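Local coordinates for protein LURP-one-related 15 (Arabidopsis thaliana, PDB 1ZXU) that is of unknown function but belongs to the LOR family and might be related to phospholipid scramblases and tubby-like membrane-tethered transcription factors, at residues Cys33-Lys45 / Asn53-Phe65. Sequence-based numbering, arbitrary orientation.
Sequences CAPYPIDMAIVRK and NFVITDVNGNLLF
Ala41 and Val43 pair with Thr57 and Val55 through four backbone hydrogen bonds, two in each antiparallel hydrogen-bonded pair, and the axes of strands 38-43 and 54-58 run 150° apart in direction. Both bonds between Val43 and Val55 are nearly straight. Ile42 and Ile56 share the face directed into the barrel, and the Phe54 ring lies against Ile42 there, with helix 197-211 packing against Phe54. Phe54 CG sits between its backbone N and carbonyl carbon (chi1 55°), which swings the ring across to Ile42, whose CG2 lies 3.7 Å from Phe54 CD1. Arg44 runs alongside the same ring in an off-centre cation-pi contact, its CZ 5.0 Å from the centroid and the two planes 54° apart. NH2 of that guanidinium forms salt bridges with Asp185 and Asp208, while its NH1 donates to a water 2.8 Å away that also bonds Asn53 O. An alanine in place of Phe54 would probably open a gap beside Ile42 and deprive the Arg44 guanidinium of its aromatic neighbour. Farther along, Met40 CG meets Leu64 CD1 at 3.6 Å, their side chains crossing at about a right angle. The contact thus closes a hairpin of the tubby-like barrel, with backbone bonds setting the register and apolar packing lining the interior beside an arginine whose charge is probably balanced by the two aspartates.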
ATOM      1  N   CYS A  33      -5.689  -5.791  10.407  1.00 23.71           N
ATOM      2  CA  CYS A  33      -5.729  -7.202   9.982  1.00 24.37           C
ATOM      3  C   CYS A  33      -7.100  -7.764  10.308  1.00 28.73           C
ATOM      4  O   CYS A  33      -7.360  -8.094  11.457  1.00 31.32           O
ATOM      5  CB  CYS A  33      -4.629  -8.005  10.689  1.00 25.80           C
ATOM      6  SG  CYS A  33      -2.936  -7.485  10.324  1.00 28.97           S
ATOM      7  N   ALA A  34      -7.991  -7.806   9.321  1.00 29.69           N
ATOM      8  CA  ALA A  34      -9.379  -8.306   9.477  1.00 30.46           C
ATOM      9  C   ALA A  34      -9.486  -9.818   9.234  1.00 30.79           C
ATOM     10  O   ALA A  34      -8.704 -10.385   8.485  1.00 29.84           O
ATOM     11  CB  ALA A  34     -10.305  -7.560   8.524  1.00 30.70           C
ATOM     12  N   PRO A  35     -10.462 -10.495   9.884  1.00 31.89           N
ATOM     13  CA  PRO A  35     -10.664 -11.942   9.774  1.00 32.37           C
ATOM     14  C   PRO A  35     -11.380 -12.414   8.513  1.00 31.68           C
ATOM     15  O   PRO A  35     -11.544 -13.625   8.319  1.00 35.29           O
ATOM     16  CB  PRO A  35     -11.549 -12.256  10.990  1.00 34.09           C
ATOM     17  CG  PRO A  35     -12.277 -11.022  11.248  1.00 31.45           C
ATOM     18  CD  PRO A  35     -11.409  -9.871  10.833  1.00 33.32           C
ATOM     19  N   TYR A  36     -11.828 -11.477   7.678  1.00 30.11           N
ATOM     20  CA  TYR A  36     -12.469 -11.823   6.410  1.00 29.55           C
ATOM     21  C   TYR A  36     -11.692 -11.076   5.305  1.00 26.02           C
ATOM     22  O   TYR A  36     -11.007 -10.082   5.603  1.00 22.77           O
ATOM     23  CB  TYR A  36     -13.943 -11.389   6.396  1.00 30.81           C
ATOM     24  CG  TYR A  36     -14.127 -10.103   7.150  1.00 32.93           C
ATOM     25  CD1 TYR A  36     -13.960  -8.864   6.515  1.00 35.97           C
ATOM     26  CD2 TYR A  36     -14.454 -10.119   8.513  1.00 37.10           C
ATOM     27  CE1 TYR A  36     -14.080  -7.677   7.221  1.00 36.79           C
ATOM     28  CE2 TYR A  36     -14.591  -8.936   9.226  1.00 40.13           C
ATOM     29  CZ  TYR A  36     -14.393  -7.728   8.582  1.00 36.20           C
ATOM     30  OH  TYR A  36     -14.529  -6.552   9.285  1.00 40.10           O
ATOM     31  N   PRO A  37     -11.803 -11.555   4.063  1.00 27.09           N
ATOM     32  CA  PRO A  37     -11.284 -10.748   2.934  1.00 25.51           C
ATOM     33  C   PRO A  37     -11.981  -9.412   2.792  1.00 24.86           C
ATOM     34  O   PRO A  37     -13.190  -9.278   3.033  1.00 25.04           O
ATOM     35  CB  PRO A  37     -11.514 -11.646   1.719  1.00 24.06           C
ATOM     36  CG  PRO A  37     -11.587 -13.076   2.328  1.00 31.18           C
ATOM     37  CD  PRO A  37     -12.352 -12.844   3.602  1.00 27.32           C
ATOM     38  N   ILE A  38     -11.219  -8.402   2.379  1.00 20.71           N
ATOM     39  CA  ILE A  38     -11.700  -7.048   2.146  1.00 21.18           C
ATOM     40  C   ILE A  38     -11.281  -6.678   0.727  1.00 20.89           C
ATOM     41  O   ILE A  38     -10.125  -6.954   0.364  1.00 22.93           O
ATOM     42  CB  ILE A  38     -10.964  -6.087   3.092  1.00 23.44           C
ATOM     43  CG1 ILE A  38     -11.502  -6.252   4.513  1.00 29.71           C
ATOM     44  CG2 ILE A  38     -11.096  -4.610   2.622  1.00 27.45           C
ATOM     45  CD1 ILE A  38     -10.741  -5.395   5.529  1.00 38.32           C
ATOM     46  N   ASP A  39     -12.179  -6.085  -0.059  1.00 18.91           N
ATOM     47  CA  ASP A  39     -11.847  -5.613  -1.419  1.00 17.46           C
ATOM     48  C   ASP A  39     -11.708  -4.115  -1.321  1.00 19.87           C
ATOM     49  O   ASP A  39     -12.571  -3.473  -0.734  1.00 22.90           O
ATOM     50  CB  ASP A  39     -12.926  -5.916  -2.420  1.00 17.72           C
ATOM     51  CG  ASP A  39     -12.832  -7.342  -2.964  1.00 32.28           C
ATOM     52  OD1 ASP A  39     -12.081  -8.158  -2.411  1.00 25.16           O
ATOM     53  OD2 ASP A  39     -13.511  -7.649  -3.955  1.00 46.39           O
HETATM   54  N   MSE A  40     -10.599  -3.588  -1.811  1.00 14.31           N
HETATM   55  CA  MSE A  40     -10.402  -2.122  -1.780  1.00 13.57           C
HETATM   56  C   MSE A  40     -10.382  -1.578  -3.171  1.00 13.93           C
HETATM   57  O   MSE A  40     -10.048  -2.297  -4.138  1.00 14.84           O
HETATM   58  CB  MSE A  40      -9.085  -1.758  -1.085  1.00 14.03           C
HETATM   59  CG  MSE A  40      -8.903  -2.400   0.267  1.00 16.77           C
HETATM   60 SE   MSE A  40      -7.308  -1.785   1.191  1.00 16.38          SE
HETATM   61  CE  MSE A  40      -6.154  -1.908  -0.318  1.00 12.70           C
ATOM     62  N   ALA A  41     -10.732  -0.290  -3.333  1.00 13.03           N
ATOM     63  CA  ALA A  41     -10.734   0.287  -4.666  1.00 12.32           C
ATOM     64  C   ALA A  41     -10.368   1.764  -4.557  1.00 13.30           C
ATOM     65  O   ALA A  41     -10.470   2.330  -3.453  1.00 14.95           O
ATOM     66  CB  ALA A  41     -12.147   0.154  -5.270  1.00 18.64           C
ATOM     67  N   ILE A  42      -9.944   2.373  -5.668  1.00 12.80           N
ATOM     68  CA  ILE A  42      -9.570   3.796  -5.737  1.00 12.08           C
ATOM     69  C   ILE A  42     -10.747   4.604  -6.298  1.00 15.58           C
ATOM     70  O   ILE A  42     -11.404   4.222  -7.300  1.00 15.14           O
ATOM     71  CB  ILE A  42      -8.331   4.010  -6.665  1.00 12.06           C
ATOM     72  CG1 ILE A  42      -7.065   3.482  -5.975  1.00 13.00           C
ATOM     73  CG2 ILE A  42      -8.140   5.502  -7.059  1.00 14.82           C
ATOM     74  CD1 ILE A  42      -5.794   3.529  -6.844  1.00 13.39           C
ATOM     75  N   VAL A  43     -11.043   5.695  -5.602  1.00 13.64           N
ATOM     76  CA  VAL A  43     -12.012   6.690  -6.091  1.00 14.99           C
ATOM     77  C   VAL A  43     -11.274   8.033  -6.230  1.00 16.40           C
ATOM     78  O   VAL A  43     -10.587   8.499  -5.287  1.00 16.19           O
ATOM     79  CB  VAL A  43     -13.187   6.875  -5.110  1.00 15.29           C
ATOM     80  CG1 VAL A  43     -14.145   7.969  -5.643  1.00 21.74           C
ATOM     81  CG2 VAL A  43     -13.955   5.556  -4.864  1.00 17.14           C
ATOM     82  N   ARG A  44     -11.404   8.641  -7.415  1.00 16.67           N
ATOM     83  CA  ARG A  44     -10.714   9.905  -7.725  1.00 20.41           C
ATOM     84  C   ARG A  44     -11.701  11.020  -7.992  1.00 23.10           C
ATOM     85  O   ARG A  44     -12.823  10.747  -8.392  1.00 23.54           O
ATOM     86  CB  ARG A  44      -9.930   9.743  -8.994  1.00 20.59           C
ATOM     87  CG  ARG A  44      -8.756   8.798  -8.858  1.00 24.99           C
ATOM     88  CD  ARG A  44      -8.173   8.482 -10.238  1.00 25.87           C
ATOM     89  NE  ARG A  44      -7.367   7.255 -10.221  1.00 19.34           N
ATOM     90  CZ  ARG A  44      -6.093   7.164  -9.814  1.00 21.36           C
ATOM     91  NH1 ARG A  44      -5.435   8.248  -9.376  1.00 26.74           N
ATOM     92  NH2 ARG A  44      -5.475   6.004  -9.850  1.00 21.05           N
ATOM     93  N   LYS A  45     -11.261  12.258  -7.801  1.00 24.91           N
ATOM     94  CA  LYS A  45     -12.090  13.420  -8.207  1.00 30.16           C
ATOM     95  C   LYS A  45     -11.834  13.766  -9.662  1.00 30.13           C
ATOM     96  O   LYS A  45     -10.711  13.635 -10.166  1.00 32.47           O
ATOM     97  CB  LYS A  45     -11.842  14.646  -7.325  1.00 32.90           C
ATOM     98  CG  LYS A  45     -11.829  14.346  -5.821  1.00 37.44           C
ATOM     99  CD  LYS A  45     -12.216  15.577  -5.014  1.00 51.36           C
ATOM    100  CE  LYS A  45     -11.986  15.375  -3.532  1.00 54.19           C
ATOM    101  NZ  LYS A  45     -12.384  16.616  -2.801  1.00 62.81           N
ATOM    102  N   ASN A  53      -3.702  12.754  -5.317  1.00 25.48           N
ATOM    103  CA  ASN A  53      -4.790  12.709  -4.332  1.00 21.99           C
ATOM    104  C   ASN A  53      -5.977  11.875  -4.771  1.00 22.11           C
ATOM    105  O   ASN A  53      -6.560  12.063  -5.864  1.00 23.26           O
ATOM    106  CB  ASN A  53      -5.280  14.110  -3.919  1.00 23.74           C
ATOM    107  CG  ASN A  53      -4.204  14.930  -3.256  1.00 24.96           C
ATOM    108  OD1 ASN A  53      -3.025  14.544  -3.210  1.00 23.66           O
ATOM    109  ND2 ASN A  53      -4.607  16.052  -2.691  1.00 33.96           N
ATOM    110  N   PHE A  54      -6.366  10.954  -3.901  1.00 16.62           N
ATOM    111  CA  PHE A  54      -7.503  10.080  -4.176  1.00 15.98           C
ATOM    112  C   PHE A  54      -7.871   9.387  -2.876  1.00 14.86           C
ATOM    113  O   PHE A  54      -7.235   9.647  -1.877  1.00 15.11           O
ATOM    114  CB  PHE A  54      -7.233   9.071  -5.323  1.00 15.19           C
ATOM    115  CG  PHE A  54      -6.012   8.204  -5.133  1.00 14.90           C
ATOM    116  CD1 PHE A  54      -6.089   7.014  -4.384  1.00 14.64           C
ATOM    117  CD2 PHE A  54      -4.799   8.557  -5.746  1.00 13.99           C
ATOM    118  CE1 PHE A  54      -4.951   6.182  -4.258  1.00 16.80           C
ATOM    119  CE2 PHE A  54      -3.680   7.713  -5.624  1.00 16.63           C
ATOM    120  CZ  PHE A  54      -3.754   6.573  -4.890  1.00 16.43           C
ATOM    121  N   VAL A  55      -8.946   8.621  -2.882  1.00 12.24           N
ATOM    122  CA  VAL A  55      -9.391   7.903  -1.692  1.00 13.08           C
ATOM    123  C   VAL A  55      -9.398   6.409  -1.972  1.00 15.04           C
ATOM    124  O   VAL A  55      -9.608   5.982  -3.121  1.00 15.69           O
ATOM    125  CB  VAL A  55     -10.768   8.365  -1.284  1.00 15.09           C
ATOM    126  CG1 VAL A  55     -11.330   7.512  -0.189  1.00 23.11           C
ATOM    127  CG2 VAL A  55     -10.643   9.833  -0.715  1.00 17.26           C
ATOM    128  N   ILE A  56      -9.165   5.605  -0.934  1.00 12.97           N
ATOM    129  CA  ILE A  56      -9.264   4.137  -1.130  1.00 10.96           C
ATOM    130  C   ILE A  56     -10.472   3.731  -0.300  1.00 13.30           C
ATOM    131  O   ILE A  56     -10.537   4.072   0.884  1.00 14.18           O
ATOM    132  CB  ILE A  56      -7.986   3.462  -0.633  1.00 12.76           C
ATOM    133  CG1 ILE A  56      -6.819   3.788  -1.596  1.00 13.99           C
ATOM    134  CG2 ILE A  56      -8.244   1.941  -0.517  1.00 15.37           C
ATOM    135  CD1 ILE A  56      -5.449   3.391  -1.055  1.00 15.32           C
ATOM    136  N   THR A  57     -11.412   3.005  -0.902  1.00 13.10           N
ATOM    137  CA  THR A  57     -12.685   2.658  -0.204  1.00 14.70           C
ATOM    138  C   THR A  57     -12.796   1.149  -0.166  1.00 15.86           C
ATOM    139  O   THR A  57     -12.059   0.464  -0.887  1.00 16.05           O
ATOM    140  CB  THR A  57     -13.951   3.241  -0.932  1.00 15.02           C
ATOM    141  OG1 THR A  57     -14.096   2.654  -2.229  1.00 21.26           O
ATOM    142  CG2 THR A  57     -13.875   4.773  -1.043  1.00 15.78           C
ATOM    143  N   ASP A  58     -13.690   0.623   0.663  1.00 13.36           N
ATOM    144  CA  ASP A  58     -14.107  -0.739   0.476  1.00 17.81           C
ATOM    145  C   ASP A  58     -15.117  -0.833  -0.694  1.00 20.50           C
ATOM    146  O   ASP A  58     -15.428   0.184  -1.353  1.00 19.34           O
ATOM    147  CB  ASP A  58     -14.643  -1.335   1.785  1.00 18.16           C
ATOM    148  CG  ASP A  58     -15.995  -0.793   2.181  1.00 19.55           C
ATOM    149  OD1 ASP A  58     -16.692  -0.100   1.374  1.00 17.24           O
ATOM    150  OD2 ASP A  58     -16.394  -1.120   3.320  1.00 20.94           O
ATOM    151  N   VAL A  59     -15.624  -2.039  -0.945  1.00 23.93           N
ATOM    152  CA  VAL A  59     -16.578  -2.278  -2.061  1.00 26.59           C
ATOM    153  C   VAL A  59     -17.846  -1.451  -2.022  1.00 26.08           C
ATOM    154  O   VAL A  59     -18.430  -1.111  -3.078  1.00 27.69           O
ATOM    155  CB  VAL A  59     -17.029  -3.769  -2.198  1.00 27.46           C
ATOM    156  CG1 VAL A  59     -16.039  -4.567  -3.045  1.00 38.94           C
ATOM    157  CG2 VAL A  59     -17.414  -4.443  -0.823  1.00 32.29           C
ATOM    158  N   ASN A  60     -18.256  -1.118  -0.813  1.00 23.12           N
ATOM    159  CA  ASN A  60     -19.509  -0.425  -0.558  1.00 24.12           C
ATOM    160  C   ASN A  60     -19.319   1.088  -0.493  1.00 22.89           C
ATOM    161  O   ASN A  60     -20.234   1.823  -0.102  1.00 26.90           O
ATOM    162  CB  ASN A  60     -20.093  -0.967   0.761  1.00 23.02           C
ATOM    163  CG  ASN A  60     -20.472  -2.460   0.659  1.00 22.92           C
ATOM    164  OD1 ASN A  60     -20.134  -3.252   1.515  1.00 30.69           O
ATOM    165  ND2 ASN A  60     -21.075  -2.825  -0.430  1.00 27.10           N
ATOM    166  N   GLY A  61     -18.123   1.566  -0.801  1.00 18.97           N
ATOM    167  CA  GLY A  61     -17.845   2.988  -0.814  1.00 18.05           C
ATOM    168  C   GLY A  61     -17.417   3.616   0.505  1.00 16.32           C
ATOM    169  O   GLY A  61     -17.194   4.820   0.578  1.00 17.67           O
ATOM    170  N   ASN A  62     -17.223   2.787   1.534  1.00 14.91           N
ATOM    171  CA  ASN A  62     -16.762   3.280   2.823  1.00 13.39           C
ATOM    172  C   ASN A  62     -15.306   3.666   2.766  1.00 14.64           C
ATOM    173  O   ASN A  62     -14.473   2.857   2.358  1.00 13.42           O
ATOM    174  CB  ASN A  62     -16.983   2.223   3.933  1.00 15.10           C
ATOM    175  CG  ASN A  62     -18.469   1.853   4.083  1.00 13.25           C
ATOM    176  OD1 ASN A  62     -19.305   2.755   4.201  1.00 18.47           O
ATOM    177  ND2 ASN A  62     -18.803   0.572   3.950  1.00 19.34           N
ATOM    178  N   LEU A  63     -14.968   4.882   3.202  1.00 14.26           N
ATOM    179  CA  LEU A  63     -13.552   5.331   3.168  1.00 14.14           C
ATOM    180  C   LEU A  63     -12.698   4.478   4.075  1.00 15.21           C
ATOM    181  O   LEU A  63     -13.031   4.270   5.260  1.00 15.15           O
ATOM    182  CB  LEU A  63     -13.478   6.798   3.606  1.00 14.35           C
ATOM    183  CG  LEU A  63     -12.096   7.412   3.524  1.00 18.96           C
ATOM    184  CD1 LEU A  63     -12.329   8.874   3.264  1.00 34.89           C
ATOM    185  CD2 LEU A  63     -11.340   7.235   4.826  1.00 23.02           C
ATOM    186  N   LEU A  64     -11.602   3.963   3.516  1.00 13.46           N
ATOM    187  CA  LEU A  64     -10.572   3.312   4.308  1.00 14.69           C
ATOM    188  C   LEU A  64      -9.412   4.280   4.503  1.00 13.72           C
ATOM    189  O   LEU A  64      -8.939   4.441   5.670  1.00 15.16           O
ATOM    190  CB  LEU A  64     -10.057   2.021   3.646  1.00 14.26           C
ATOM    191  CG  LEU A  64     -11.158   0.989   3.419  1.00 16.81           C
ATOM    192  CD1 LEU A  64     -10.580  -0.197   2.572  1.00 16.67           C
ATOM    193  CD2 LEU A  64     -11.736   0.462   4.704  1.00 19.88           C
ATOM    194  N   PHE A  65      -8.886   4.886   3.413  1.00 12.55           N
ATOM    195  CA  PHE A  65      -7.790   5.897   3.536  1.00 12.26           C
ATOM    196  C   PHE A  65      -7.977   7.057   2.568  1.00 13.09           C
ATOM    197  O   PHE A  65      -8.472   6.853   1.452  1.00 15.85           O
ATOM    198  CB  PHE A  65      -6.444   5.251   3.172  1.00 12.76           C
ATOM    199  CG  PHE A  65      -6.134   4.076   4.020  1.00 13.12           C
ATOM    200  CD1 PHE A  65      -5.845   4.217   5.353  1.00 15.42           C
ATOM    201  CD2 PHE A  65      -6.241   2.788   3.492  1.00 17.21           C
ATOM    202  CE1 PHE A  65      -5.574   3.080   6.143  1.00 15.04           C
ATOM    203  CE2 PHE A  65      -5.989   1.663   4.275  1.00 14.85           C
ATOM    204  CZ  PHE A  65      -5.660   1.796   5.580  1.00 14.58           C
TER
HETATM  205  O   HOH W   1     -14.683  -4.706   0.882  1.00 28.36           O
HETATM  206  O   HOH W   2      -6.110  10.967  -8.931  1.00 33.48           O